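Local coordinates for PhnB protein (Bacillus cereus, PDB 3OMS) that is of unconfirmed function but has the paired beta-alpha-beta-beta-beta fold of the glyoxalase superfamily and may be a 3-demethylubiquinone-9 3-methyltransferase, at residues 19-24 with 66-71; 93-98 with 132-137; 26-31 with 100-105; 79-84 with 123-128. One frame throughout, in Å; residues are numbered along the deposited sequence.

Interaction 1 of 4, residues 19-24 with 66-71; sequences GKAEEA and FMCIDS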
loop_
_atom_site.group_PDB
_atom_site.type_symbol
_atom_site.label_atom_id
_atom_site.label_comp_id
_atom_site.label_asym_id
_atom_site.label_seq_id
_atom_site.Cartn_x
_atom_site.Cartn_y
_atom_site.Cartn_z
ATOM N N GLY A 19 8.691 13.637 7.665
ATOM C CA GLY A 19 10.052 13.950 8.111
ATOM C C GLY A 19 10.962 12.754 8.215
ATOM O O GLY A 19 12.152 12.929 8.331
ATOM N N LYS A 20 10.422 11.554 8.163
ATOM C CA LYS A 20 11.210 10.337 8.340
ATOM C C LYS A 20 11.423 9.491 7.056
ATOM O O LYS A 20 11.913 8.360 7.159
ATOM C CB LYS A 20 10.552 9.469 9.420
ATOM C CG LYS A 20 10.339 10.209 10.782
ATOM C CD LYS A 20 11.432 9.916 11.711
ATOM C CE LYS A 20 11.221 10.648 13.091
ATOM N NZ LYS A 20 12.520 11.152 13.566
ATOM N N ALA A 21 11.070 10.022 5.880
ATOM C CA ALA A 21 11.090 9.219 4.644
ATOM C C ALA A 21 12.483 8.613 4.422
ATOM O O ALA A 21 12.633 7.429 4.125
ATOM C CB ALA A 21 10.676 10.049 3.412
ATOM N N GLU A 22 13.508 9.459 4.524
ATOM C CA GLU A 22 14.847 9.032 4.150
ATOM C C GLU A 22 15.339 7.973 5.141
ATOM O O GLU A 22 15.868 6.927 4.722
ATOM C CB GLU A 22 15.813 10.200 4.065
ATOM C CG GLU A 22 17.218 9.726 3.550
ATOM C CD GLU A 22 18.129 10.832 3.109
ATOM O OE1 GLU A 22 17.729 12.028 3.144
ATOM O OE2 GLU A 22 19.269 10.502 2.696
ATOM N N GLU A 23 15.156 8.230 6.449
ATOM C CA GLU A 23 15.523 7.243 7.450
ATOM C C GLU A 23 14.778 5.919 7.213
ATOM O O GLU A 23 15.348 4.833 7.324
ATOM C CB GLU A 23 15.213 7.788 8.848
ATOM C CG GLU A 23 15.650 6.909 10.020
ATOM C CD GLU A 23 15.011 7.436 11.323
ATOM O OE1 GLU A 23 15.343 8.561 11.717
ATOM O OE2 GLU A 23 14.145 6.774 11.885
ATOM N N ALA A 24 13.494 6.025 6.895
ATOM C CA ALA A 24 12.645 4.853 6.716
ATOM C C ALA A 24 13.092 4.038 5.545
ATOM O O ALA A 24 13.265 2.802 5.641
ATOM C CB ALA A 24 11.158 5.289 6.534
ATOM N N PHE A 66 9.029 1.138 -4.965
ATOM C CA PHE A 66 8.195 1.884 -4.025
ATOM C C PHE A 66 8.564 3.357 -4.140
ATOM O O PHE A 66 9.665 3.695 -4.575
ATOM C CB PHE A 66 8.394 1.365 -2.614
ATOM C CG PHE A 66 7.845 -0.018 -2.433
ATOM C CD1 PHE A 66 6.540 -0.204 -1.912
ATOM C CD2 PHE A 66 8.549 -1.118 -2.873
ATOM C CE1 PHE A 66 6.012 -1.447 -1.809
ATOM C CE2 PHE A 66 8.014 -2.397 -2.765
ATOM C CZ PHE A 66 6.741 -2.570 -2.243
HETATM N N MSE A 67 7.619 4.239 -3.816
HETATM C CA MSE A 67 7.875 5.646 -3.746
HETATM C C MSE A 67 7.582 6.170 -2.352
HETATM O O MSE A 67 6.698 5.652 -1.612
HETATM C CB MSE A 67 7.033 6.361 -4.785
HETATM C CG MSE A 67 7.434 6.068 -6.196
HETATM SE SE MSE A 67 6.036 6.608 -7.423
HETATM C CE MSE A 67 6.328 8.486 -7.382
ATOM N N CYS A 68 8.299 7.230 -1.967
ATOM C CA CYS A 68 7.936 7.953 -0.734
ATOM C C CYS A 68 8.224 9.411 -0.859
ATOM O O CYS A 68 8.949 9.855 -1.750
ATOM C CB CYS A 68 8.637 7.340 0.503
ATOM S SG CYS A 68 10.445 7.505 0.480
ATOM N N ILE A 69 7.563 10.186 0.014
ATOM C CA ILE A 69 7.824 11.585 0.189
ATOM C C ILE A 69 7.782 11.938 1.677
ATOM O O ILE A 69 7.216 11.180 2.461
ATOM C CB ILE A 69 6.774 12.488 -0.514
ATOM C CG1 ILE A 69 5.402 12.396 0.199
ATOM C CG2 ILE A 69 6.650 12.186 -2.021
ATOM C CD1 ILE A 69 4.314 13.269 -0.392
ATOM N N ASP A 70 8.327 13.121 2.024
ATOM C CA ASP A 70 8.031 13.809 3.284
ATOM C C ASP A 70 7.061 14.909 2.946
ATOM O O ASP A 70 7.396 15.893 2.225
ATOM C CB ASP A 70 9.289 14.403 3.925
ATOM C CG ASP A 70 10.153 13.374 4.584
ATOM O OD1 ASP A 70 9.621 12.509 5.293
ATOM O OD2 ASP A 70 11.402 13.453 4.451
ATOM N N SER A 71 5.828 14.743 3.414
ATOM C CA SER A 71 4.803 15.750 3.201
ATOM C C SER A 71 5.188 17.163 3.725
ATOM O O SER A 71 5.598 17.314 4.867
ATOM C CB SER A 71 3.501 15.334 3.871
ATOM O OG SER A 71 2.553 16.350 3.619
HETATM O O HOH W 1 13.490 12.102 5.438
#
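The carboxylate of Asp70 is the flat group here, and Gly19 and Ala21 meet it from two directions. Gly19 N comes from above its plane, 65° out of it, and donates to Asp70 OD1 at 2.8 Å. Ala21 N approaches the syn side of the same oxygen, only 20° out of the plane, and donates at 2.9 Å. The second bond is the straighter of the two. Asp70 OD1 therefore accepts two backbone N-H groups, which hold the carboxylate in place. The other oxygen, Asp70 OD2, accepts from Val54 N and lies 2.7 Å from a water. That water also accepts from Glu22 N. With chi1 at -76°, Asp70 CG sits beside its own backbone N and faces the helix start. Helix 21-29 follows strand 11-17 and lies on the four-stranded sheet that holds strand 64-70, an arrangement consistent with the glyoxalase fold. The contact ties the first turn of this helix to the end of that strand, with Lys20 as N-cap. The helix start and its N-H groups would probably stabilise the negative charge of Asp70. Ala21 CB fills the angle between the strand and the carboxylate. It lies 3.3 Å from Asp70 OD1 and 3.8 Å from Ile69 O. Further along the strand, Cys68 points its sulfur at the helix, and Cys68 SG touches Ala21 CB at 3.9 Å.

Interaction 2 of 4, residues 93-98 with 132-137; sequences EEIDTV and WQLTLA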
loop_
_atom_site.group_PDB
_atom_site.type_symbol
_atom_site.label_atom_id
_atom_site.label_comp_id
_atom_site.label_asym_id
_atom_site.label_seq_id
_atom_site.Cartn_x
_atom_site.Cartn_y
_atom_site.Cartn_z
ATOM N N GLU A 93 14.865 -18.363 9.204
ATOM C CA GLU A 93 15.860 -17.371 9.564
ATOM C C GLU A 93 15.487 -15.995 9.051
ATOM O O GLU A 93 15.598 -15.011 9.780
ATOM C CB GLU A 93 17.227 -17.752 9.032
ATOM C CG GLU A 93 18.268 -16.630 9.114
ATOM C CD GLU A 93 19.707 -17.128 8.919
ATOM O OE1 GLU A 93 19.975 -18.335 9.143
ATOM O OE2 GLU A 93 20.567 -16.295 8.546
ATOM N N GLU A 94 15.050 -15.918 7.789
ATOM C CA GLU A 94 14.730 -14.636 7.227
ATOM C C GLU A 94 13.538 -14.026 7.973
ATOM O O GLU A 94 13.563 -12.846 8.281
ATOM C CB GLU A 94 14.414 -14.747 5.733
ATOM C CG GLU A 94 13.872 -13.460 5.116
ATOM C CD GLU A 94 13.215 -13.659 3.725
ATOM O OE1 GLU A 94 13.133 -14.795 3.193
ATOM O OE2 GLU A 94 12.711 -12.665 3.209
ATOM N N ILE A 95 12.484 -14.798 8.217
ATOM C CA ILE A 95 11.274 -14.228 8.819
ATOM C C ILE A 95 11.576 -13.773 10.253
ATOM O O ILE A 95 11.163 -12.672 10.675
ATOM C CB ILE A 95 10.011 -15.156 8.723
ATOM C CG1 ILE A 95 8.774 -14.361 9.207
ATOM C CG2 ILE A 95 10.165 -16.477 9.568
ATOM C CD1 ILE A 95 7.370 -14.970 8.843
ATOM N N ASP A 96 12.356 -14.576 10.978
ATOM C CA ASP A 96 12.762 -14.252 12.359
ATOM C C ASP A 96 13.535 -12.947 12.399
ATOM O O ASP A 96 13.256 -12.069 13.235
ATOM C CB ASP A 96 13.626 -15.375 12.974
ATOM C CG ASP A 96 12.819 -16.612 13.320
ATOM O OD1 ASP A 96 11.560 -16.564 13.399
ATOM O OD2 ASP A 96 13.451 -17.675 13.510
ATOM N N THR A 97 14.485 -12.803 11.481
ATOM C CA THR A 97 15.323 -11.613 11.429
ATOM C C THR A 97 14.557 -10.372 11.016
ATOM O O THR A 97 14.691 -9.347 11.663
ATOM C CB THR A 97 16.504 -11.775 10.466
ATOM O OG1 THR A 97 17.300 -12.870 10.904
ATOM C CG2 THR A 97 17.368 -10.516 10.498
ATOM N N VAL A 98 13.767 -10.444 9.946
ATOM C CA VAL A 98 13.067 -9.273 9.477
ATOM C C VAL A 98 11.988 -8.840 10.478
ATOM O O VAL A 98 11.803 -7.654 10.730
ATOM C CB VAL A 98 12.399 -9.499 8.103
ATOM C CG1 VAL A 98 11.749 -8.256 7.630
ATOM C CG2 VAL A 98 13.396 -9.981 7.059
ATOM N N TRP A 132 3.065 -4.137 8.558
ATOM C CA TRP A 132 3.707 -5.249 7.873
ATOM C C TRP A 132 3.174 -6.601 8.371
ATOM O O TRP A 132 3.029 -6.844 9.600
ATOM C CB TRP A 132 5.191 -5.227 8.158
ATOM C CG TRP A 132 5.972 -4.065 7.665
ATOM C CD1 TRP A 132 6.145 -2.885 8.304
ATOM C CD2 TRP A 132 6.749 -3.989 6.458
ATOM N NE1 TRP A 132 6.984 -2.076 7.590
ATOM C CE2 TRP A 132 7.353 -2.716 6.436
ATOM C CE3 TRP A 132 6.996 -4.871 5.408
ATOM C CZ2 TRP A 132 8.207 -2.298 5.406
ATOM C CZ3 TRP A 132 7.806 -4.441 4.356
ATOM C CH2 TRP A 132 8.425 -3.171 4.379
ATOM N N GLN A 133 2.908 -7.490 7.406
ATOM C CA GLN A 133 2.547 -8.871 7.705
ATOM C C GLN A 133 3.653 -9.716 7.120
ATOM O O GLN A 133 4.179 -9.454 6.024
ATOM C CB GLN A 133 1.232 -9.320 7.059
ATOM C CG GLN A 133 -0.010 -8.573 7.546
ATOM C CD GLN A 133 -1.252 -9.088 6.869
ATOM O OE1 GLN A 133 -1.596 -10.269 6.988
ATOM N NE2 GLN A 133 -1.930 -8.211 6.123
ATOM N N LEU A 134 4.038 -10.732 7.858
ATOM C CA LEU A 134 5.139 -11.589 7.421
ATOM C C LEU A 134 4.710 -13.021 7.539
ATOM O O LEU A 134 4.099 -13.391 8.526
ATOM C CB LEU A 134 6.365 -11.337 8.264
ATOM C CG LEU A 134 7.016 -9.968 8.093
ATOM C CD1 LEU A 134 6.380 -8.963 9.041
ATOM C CD2 LEU A 134 8.481 -10.157 8.358
ATOM N N THR A 135 4.987 -13.809 6.496
ATOM C CA THR A 135 4.656 -15.202 6.530
ATOM C C THR A 135 5.736 -16.048 5.862
ATOM O O THR A 135 6.524 -15.545 5.077
ATOM C CB THR A 135 3.300 -15.443 5.898
ATOM O OG1 THR A 135 2.843 -16.747 6.291
ATOM C CG2 THR A 135 3.404 -15.302 4.352
ATOM N N LEU A 136 5.789 -17.321 6.235
ATOM C CA LEU A 136 6.772 -18.227 5.684
ATOM C C LEU A 136 6.096 -19.024 4.547
ATOM O O LEU A 136 5.041 -19.625 4.767
ATOM C CB LEU A 136 7.274 -19.114 6.819
ATOM C CG LEU A 136 8.522 -19.963 6.629
ATOM C CD1 LEU A 136 9.691 -19.073 6.280
ATOM C CD2 LEU A 136 8.761 -20.763 7.911
ATOM N N ALA A 137 6.687 -18.984 3.342
ATOM C CA ALA A 137 6.158 -19.674 2.152
ATOM C C ALA A 137 6.572 -21.137 2.108
ATOM O O ALA A 137 6.572 -21.848 3.140
ATOM C CB ALA A 137 6.622 -18.953 0.870
#
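Ile95 projects from helix 92-103 onto the backbone of Leu134 and Thr135. The helix lies on the four-stranded sheet that contains strand 131-136, in a glyoxalase-type fold. The short axes of 93-98 and 132-136 run nearly antiparallel, at 161°, and approach to 8.6 Å. Ile95 is the main bump. Its CG1 is anti to the backbone N, with chi1 at -172°, and the chain stays extended, which carries the CD1 methyl to the strand. There Ile95 CD1 presses on the peptide link, 3.5 Å from both Leu134 C and Thr135 N. Leu134 rises from the sheet in return. It slides past Ile95 in the opposite direction, with Leu134 CB 3.8 Å from Ile95 CD1. The far end of Leu134 fits against Val98, one helical turn on, where Leu134 CD2 meets Val98 CG1 at 3.9 Å. The hollow that takes Ile95 thus has Leu134 as one wall and Leu136 as another. Phe99 adds to the packing round Leu134, and Leu112 to that round Ile95. No hydrogen bond crosses the contact. Thr135 points away from the helix, and its OG1 bonds to Ser118 OG. Glu94 forms a salt bridge with Lys10 of the second subunit. Toward the C-terminal end of the strand, the branch methyl Ile95 CG2 rests 4.2 Å from Leu136 CD1.

Interaction 3 of 4, residues 26-31 with 100-105; sequences NFYTSL and HKLAQD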
loop_
_atom_site.group_PDB
_atom_site.type_symbol
_atom_site.label_atom_id
_atom_site.label_comp_id
_atom_site.label_asym_id
_atom_site.label_seq_id
_atom_site.Cartn_x
_atom_site.Cartn_y
_atom_site.Cartn_z
ATOM N N ASN A 26 16.132 4.066 4.120
ATOM C CA ASN A 26 17.406 3.436 4.454
ATOM C C ASN A 26 17.202 2.173 5.302
ATOM O O ASN A 26 17.873 1.150 5.095
ATOM C CB ASN A 26 18.369 4.463 5.099
ATOM C CG ASN A 26 19.053 5.351 4.031
ATOM O OD1 ASN A 26 19.898 4.892 3.307
ATOM N ND2 ASN A 26 18.659 6.575 3.932
ATOM N N PHE A 27 16.245 2.228 6.221
ATOM C CA PHE A 27 15.912 1.069 7.066
ATOM C C PHE A 27 15.338 -0.047 6.241
ATOM O O PHE A 27 15.847 -1.175 6.292
ATOM C CB PHE A 27 14.930 1.501 8.158
ATOM C CG PHE A 27 14.451 0.374 9.042
ATOM C CD1 PHE A 27 15.350 -0.448 9.704
ATOM C CD2 PHE A 27 13.093 0.197 9.262
ATOM C CE1 PHE A 27 14.898 -1.460 10.574
ATOM C CE2 PHE A 27 12.632 -0.786 10.119
ATOM C CZ PHE A 27 13.519 -1.615 10.767
ATOM N N TYR A 28 14.342 0.257 5.403
ATOM C CA TYR A 28 13.644 -0.805 4.644
ATOM C C TYR A 28 14.561 -1.496 3.644
ATOM O O TYR A 28 14.551 -2.715 3.502
ATOM C CB TYR A 28 12.433 -0.249 3.900
ATOM C CG TYR A 28 11.356 0.315 4.805
ATOM C CD1 TYR A 28 11.175 -0.143 6.137
ATOM C CD2 TYR A 28 10.490 1.276 4.332
ATOM C CE1 TYR A 28 10.177 0.390 6.916
ATOM C CE2 TYR A 28 9.541 1.825 5.094
ATOM C CZ TYR A 28 9.361 1.384 6.395
ATOM O OH TYR A 28 8.330 1.952 7.085
ATOM N N THR A 29 15.377 -0.719 2.954
ATOM C CA THR A 29 16.234 -1.302 1.949
ATOM C C THR A 29 17.332 -2.181 2.587
ATOM O O THR A 29 17.948 -2.967 1.897
ATOM C CB THR A 29 16.881 -0.268 1.030
ATOM O OG1 THR A 29 17.591 0.672 1.812
ATOM C CG2 THR A 29 15.855 0.472 0.177
ATOM N N SER A 30 17.560 -2.070 3.892
ATOM C CA SER A 30 18.506 -2.967 4.583
ATOM C C SER A 30 17.943 -4.355 4.957
ATOM O O SER A 30 18.711 -5.253 5.373
ATOM C CB SER A 30 19.013 -2.290 5.860
ATOM O OG SER A 30 18.079 -2.419 6.949
ATOM N N LEU A 31 16.638 -4.558 4.792
ATOM C CA LEU A 31 15.956 -5.723 5.333
ATOM C C LEU A 31 15.803 -6.843 4.338
ATOM O O LEU A 31 15.557 -7.981 4.725
ATOM C CB LEU A 31 14.540 -5.339 5.793
ATOM C CG LEU A 31 14.448 -4.293 6.899
ATOM C CD1 LEU A 31 12.978 -4.044 7.209
ATOM C CD2 LEU A 31 15.208 -4.746 8.129
ATOM N N HIS A 100 11.888 -9.210 13.762
ATOM C CA HIS A 100 12.560 -8.645 14.950
ATOM C C HIS A 100 13.061 -7.239 14.655
ATOM O O HIS A 100 12.937 -6.352 15.469
ATOM C CB HIS A 100 13.703 -9.575 15.373
ATOM C CG HIS A 100 14.621 -9.026 16.419
ATOM N ND1 HIS A 100 14.237 -8.825 17.727
ATOM C CD2 HIS A 100 15.932 -8.693 16.354
ATOM C CE1 HIS A 100 15.272 -8.382 18.417
ATOM N NE2 HIS A 100 16.311 -8.297 17.606
ATOM N N LYS A 101 13.593 -7.051 13.449
ATOM C CA LYS A 101 14.064 -5.735 13.083
ATOM C C LYS A 101 12.900 -4.743 12.988
ATOM O O LYS A 101 12.986 -3.630 13.509
ATOM C CB LYS A 101 14.878 -5.790 11.774
ATOM C CG LYS A 101 16.312 -6.384 11.992
ATOM C CD LYS A 101 17.064 -6.416 10.680
ATOM C CE LYS A 101 18.553 -6.843 10.722
ATOM N NZ LYS A 101 18.937 -6.884 9.206
ATOM N N LEU A 102 11.835 -5.137 12.285
ATOM C CA LEU A 102 10.645 -4.270 12.086
ATOM C C LEU A 102 9.889 -3.991 13.389
ATOM O O LEU A 102 9.263 -2.932 13.541
ATOM C CB LEU A 102 9.697 -4.916 11.055
ATOM C CG LEU A 102 10.082 -4.909 9.586
ATOM C CD1 LEU A 102 9.148 -5.879 8.801
ATOM C CD2 LEU A 102 10.005 -3.481 9.022
ATOM N N ALA A 103 9.951 -4.945 14.331
ATOM C CA ALA A 103 9.312 -4.786 15.639
ATOM C C ALA A 103 9.964 -3.725 16.542
ATOM O O ALA A 103 9.322 -3.312 17.515
ATOM C CB ALA A 103 9.289 -6.181 16.410
ATOM N N GLN A 104 11.219 -3.308 16.266
ATOM C CA GLN A 104 11.948 -2.412 17.188
ATOM C C GLN A 104 11.215 -1.078 17.261
ATOM O O GLN A 104 10.965 -0.435 16.236
ATOM C CB GLN A 104 13.382 -2.187 16.741
ATOM C CG GLN A 104 14.240 -3.456 16.455
ATOM C CD GLN A 104 14.514 -4.404 17.655
ATOM O OE1 GLN A 104 13.616 -4.753 18.419
ATOM N NE2 GLN A 104 15.750 -4.898 17.729
ATOM N N ASP A 105 10.784 -0.719 18.458
ATOM C CA ASP A 105 9.980 0.493 18.710
ATOM C C ASP A 105 8.677 0.501 17.896
ATOM O O ASP A 105 8.099 1.551 17.633
ATOM C CB ASP A 105 10.831 1.752 18.458
ATOM C CG ASP A 105 11.920 1.934 19.511
ATOM O OD1 ASP A 105 11.821 1.341 20.602
ATOM O OD2 ASP A 105 12.869 2.668 19.252
HETATM O O HOH W 2 18.781 -3.660 9.094
#
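Leu102 pushes its CD2 methyl into a corner formed by Phe27, Tyr28 and Leu31. The Leu31 side chain runs at a slant to it, and Leu31 CD1 touches Leu102 CD2 at 3.5 Å. The Phe27 side chain also meets Leu102 at a slant, with Phe27 CE2 3.9 Å from Leu102 CD2. Tyr28 is more distant. One methyl thus joins three side chains of segment 26-31. Phe27 holds CG in the anti position to its backbone N, with chi1 at 177°, and this swings the ring out toward segment 100-105. The rim of the ring then reaches the backbone. Phe27 CZ lies 3.4 Å from Lys101 O, which sits at the ring edge near its plane. Leu31 and Lys101 lie side by side and point in opposite directions, with Leu31 CD2 3.6 Å from Lys101 CD. The extended lysine chain carries its amine past the leucine toward Ser30. There a water donates to Ser30 OG at 2.6 Å and accepts a weak bond from Lys101 NZ. Ser30 OG itself donates to Phe27 O at 2.6 Å, in the carbonyl plane. Phe27 O also accepts from Ser30 N, so it takes two bonds from Ser30, which hold the serine hydroxyl and the backbone here. The contact joins helix 21-29 and its following residues to the last turn of helix 92-103. Tyr28 stacks edge-to-face with Trp132. Phe27 makes a cation-pi contact with Lys127, and Leu102 also packs on Leu124 of strand 121-125.

Interaction 4 of 4, residues 79-84 with 123-128; sequences FTPAMS and WLNDKY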
loop_
_atom_site.group_PDB
_atom_site.type_symbol
_atom_site.label_atom_id
_atom_site.label_comp_id
_atom_site.label_asym_id
_atom_site.label_seq_id
_atom_site.Cartn_x
_atom_site.Cartn_y
_atom_site.Cartn_z
ATOM N N PHE A 79 -0.352 6.342 8.749
ATOM C CA PHE A 79 -0.536 4.980 8.300
ATOM C C PHE A 79 -1.476 4.264 9.202
ATOM O O PHE A 79 -1.515 4.555 10.420
ATOM C CB PHE A 79 0.795 4.225 8.260
ATOM C CG PHE A 79 1.845 4.896 7.434
ATOM C CD1 PHE A 79 1.819 4.791 6.038
ATOM C CD2 PHE A 79 2.897 5.598 8.044
ATOM C CE1 PHE A 79 2.794 5.418 5.286
ATOM C CE2 PHE A 79 3.884 6.221 7.288
ATOM C CZ PHE A 79 3.830 6.134 5.922
ATOM N N THR A 80 -2.282 3.363 8.621
ATOM C CA THR A 80 -3.116 2.472 9.414
ATOM C C THR A 80 -2.897 1.025 8.918
ATOM O O THR A 80 -2.305 0.819 7.848
ATOM C CB THR A 80 -4.605 2.798 9.347
ATOM O OG1 THR A 80 -5.152 2.434 8.052
ATOM C CG2 THR A 80 -4.909 4.291 9.659
ATOM N N PRO A 81 -3.388 0.046 9.677
ATOM C CA PRO A 81 -3.296 -1.333 9.189
ATOM C C PRO A 81 -4.237 -1.674 8.047
ATOM O O PRO A 81 -4.165 -2.793 7.547
ATOM C CB PRO A 81 -3.653 -2.167 10.423
ATOM C CG PRO A 81 -3.201 -1.269 11.618
ATOM C CD PRO A 81 -3.722 0.078 11.125
ATOM N N ALA A 82 -5.081 -0.731 7.594
ATOM C CA ALA A 82 -6.041 -1.061 6.530
ATOM C C ALA A 82 -5.303 -1.387 5.203
ATOM O O ALA A 82 -5.815 -2.166 4.394
ATOM C CB ALA A 82 -7.083 0.020 6.315
HETATM N N MSE A 83 -4.201 -0.721 4.932
HETATM C CA MSE A 83 -3.313 -1.088 3.810
HETATM C C MSE A 83 -1.975 -1.432 4.383
HETATM O O MSE A 83 -1.324 -0.557 5.013
HETATM C CB MSE A 83 -3.172 0.014 2.772
HETATM C CG MSE A 83 -2.537 -0.563 1.461
HETATM SE SE MSE A 83 -2.301 0.823 0.159
HETATM C CE MSE A 83 -4.204 1.319 -0.078
ATOM N N SER A 84 -1.618 -2.718 4.234
ATOM C CA SER A 84 -0.378 -3.284 4.774
ATOM C C SER A 84 0.510 -3.926 3.679
ATOM O O SER A 84 0.077 -4.164 2.523
ATOM C CB SER A 84 -0.680 -4.310 5.863
ATOM O OG SER A 84 -1.466 -5.389 5.374
ATOM N N TRP A 123 2.215 -10.021 12.491
ATOM C CA TRP A 123 1.668 -8.758 11.976
ATOM C C TRP A 123 2.058 -7.679 12.968
ATOM O O TRP A 123 1.885 -7.828 14.173
ATOM C CB TRP A 123 0.141 -8.839 11.850
ATOM C CG TRP A 123 -0.508 -7.789 11.006
ATOM C CD1 TRP A 123 -0.009 -6.585 10.645
ATOM C CD2 TRP A 123 -1.808 -7.876 10.408
ATOM N NE1 TRP A 123 -0.930 -5.889 9.892
ATOM C CE2 TRP A 123 -2.042 -6.665 9.732
ATOM C CE3 TRP A 123 -2.791 -8.873 10.366
ATOM C CZ2 TRP A 123 -3.215 -6.434 8.972
ATOM C CZ3 TRP A 123 -3.981 -8.625 9.649
ATOM C CH2 TRP A 123 -4.172 -7.412 8.965
ATOM N N LEU A 124 2.646 -6.615 12.459
ATOM C CA LEU A 124 3.065 -5.507 13.312
ATOM C C LEU A 124 2.931 -4.184 12.599
ATOM O O LEU A 124 2.706 -4.153 11.359
ATOM C CB LEU A 124 4.532 -5.699 13.712
ATOM C CG LEU A 124 5.614 -5.940 12.631
ATOM C CD1 LEU A 124 5.931 -4.590 11.932
ATOM C CD2 LEU A 124 6.884 -6.499 13.294
ATOM N N ASN A 125 3.046 -3.104 13.373
ATOM C CA ASN A 125 3.356 -1.781 12.831
ATOM C C ASN A 125 4.762 -1.430 13.165
ATOM O O ASN A 125 5.196 -1.645 14.289
ATOM C CB ASN A 125 2.440 -0.712 13.437
ATOM C CG ASN A 125 0.961 -0.937 13.145
ATOM O OD1 ASN A 125 0.114 -0.616 14.000
ATOM N ND2 ASN A 125 0.625 -1.369 11.956
ATOM N N ASP A 126 5.529 -0.941 12.203
ATOM C CA ASP A 126 6.907 -0.591 12.512
ATOM C C ASP A 126 6.973 0.764 13.252
ATOM O O ASP A 126 5.945 1.409 13.552
ATOM C CB ASP A 126 7.771 -0.673 11.246
ATOM C CG ASP A 126 7.450 0.417 10.245
ATOM O OD1 ASP A 126 6.800 1.410 10.677
ATOM O OD2 ASP A 126 7.893 0.274 9.070
ATOM N N LYS A 127 8.175 1.182 13.584
ATOM C CA LYS A 127 8.383 2.402 14.355
ATOM C C LYS A 127 7.829 3.645 13.648
ATOM O O LYS A 127 7.700 4.696 14.263
ATOM C CB LYS A 127 9.866 2.612 14.679
ATOM C CG LYS A 127 10.797 2.928 13.501
ATOM C CD LYS A 127 12.238 3.137 13.939
ATOM C CE LYS A 127 12.971 1.821 14.271
ATOM N NZ LYS A 127 13.276 0.842 13.173
ATOM N N TYR A 128 7.619 3.554 12.335
ATOM C CA TYR A 128 7.062 4.673 11.577
ATOM C C TYR A 128 5.558 4.606 11.473
ATOM O O TYR A 128 4.942 5.509 10.912
ATOM C CB TYR A 128 7.725 4.728 10.169
ATOM C CG TYR A 128 9.233 4.746 10.225
ATOM C CD1 TYR A 128 9.913 5.885 10.639
ATOM C CD2 TYR A 128 9.985 3.607 9.933
ATOM C CE1 TYR A 128 11.287 5.903 10.746
ATOM C CE2 TYR A 128 11.319 3.625 10.031
ATOM C CZ TYR A 128 11.981 4.769 10.439
ATOM O OH TYR A 128 13.353 4.766 10.555
#
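The backbone of 79-84 makes a type I turn from Thr80 to Met83 beside the end of strand 121-125, and the CA atoms of Pro81 and Asn125 come within 7.6 Å. The side chains of Pro81 and Asn125 cross at about a right angle. Pro81 CG lies 3.8 Å from Asn125 ND2 and 4.1 Å from Asn125 OD1, so the ring carbon touches both branches of the amide. Trp123 lies two residues before Asn125 in its strand. Its CG is anti to the backbone N (chi1 -164°), which brings the benzene rim of the indole, at CZ2, up to Pro81 and Ser84. There Pro81 O sits at the ring edge, near the plane, 4.0 Å from Trp123 CZ2. Ser84 OG is 4.1 Å from the same Trp123 CZ2, but its polar partner is Gln133. Trp123 NE1 bonds to Ser131 OG. Strands 83-89 and 121-125 are not neighbours in the sheet of this glyoxalase-type fold. Strand 131-136 runs between them, and this contact passes over its start. Met83 and Ser84 also pair in an antiparallel ladder with a strand of the second subunit, which carries the sheet across the interface. Phe79 contacts the other end of segment 123-128, where Tyr128 O sits at its ring edge, 3.5 Å from Phe79 CD2. An ST turn shapes the first segment, with Ala82 N donating to Thr80 OG1. An Asx turn shapes the second. Tyr128 N donates to Asp126 OD1 at 2.8 Å, from 48° above the carboxylate plane.

How the interactions relate
Interactions 1 and 2 each pack a helix on one of the two four-stranded sheets. Their centres are about 23 Å apart, on opposite sides of the chain's centre. Interaction 3 connects them by joining the two helices, with centres about 14 Å from interaction 1 and 12 Å from interaction 2. Interaction 4 touches all three. Asp126 is a shared point: its OD2 lies 2.6 Å from Tyr28 OH of interaction 3 and 2.9 Å from Trp132 NE1 of interaction 2. Tyr128 OH reaches Glu23 OE2 of interaction 1 at 2.5 Å. A 1,2-ethanediol, probably from the crystallisation liquor, lies about 5 Å from the Lys101 side chain in interaction 3.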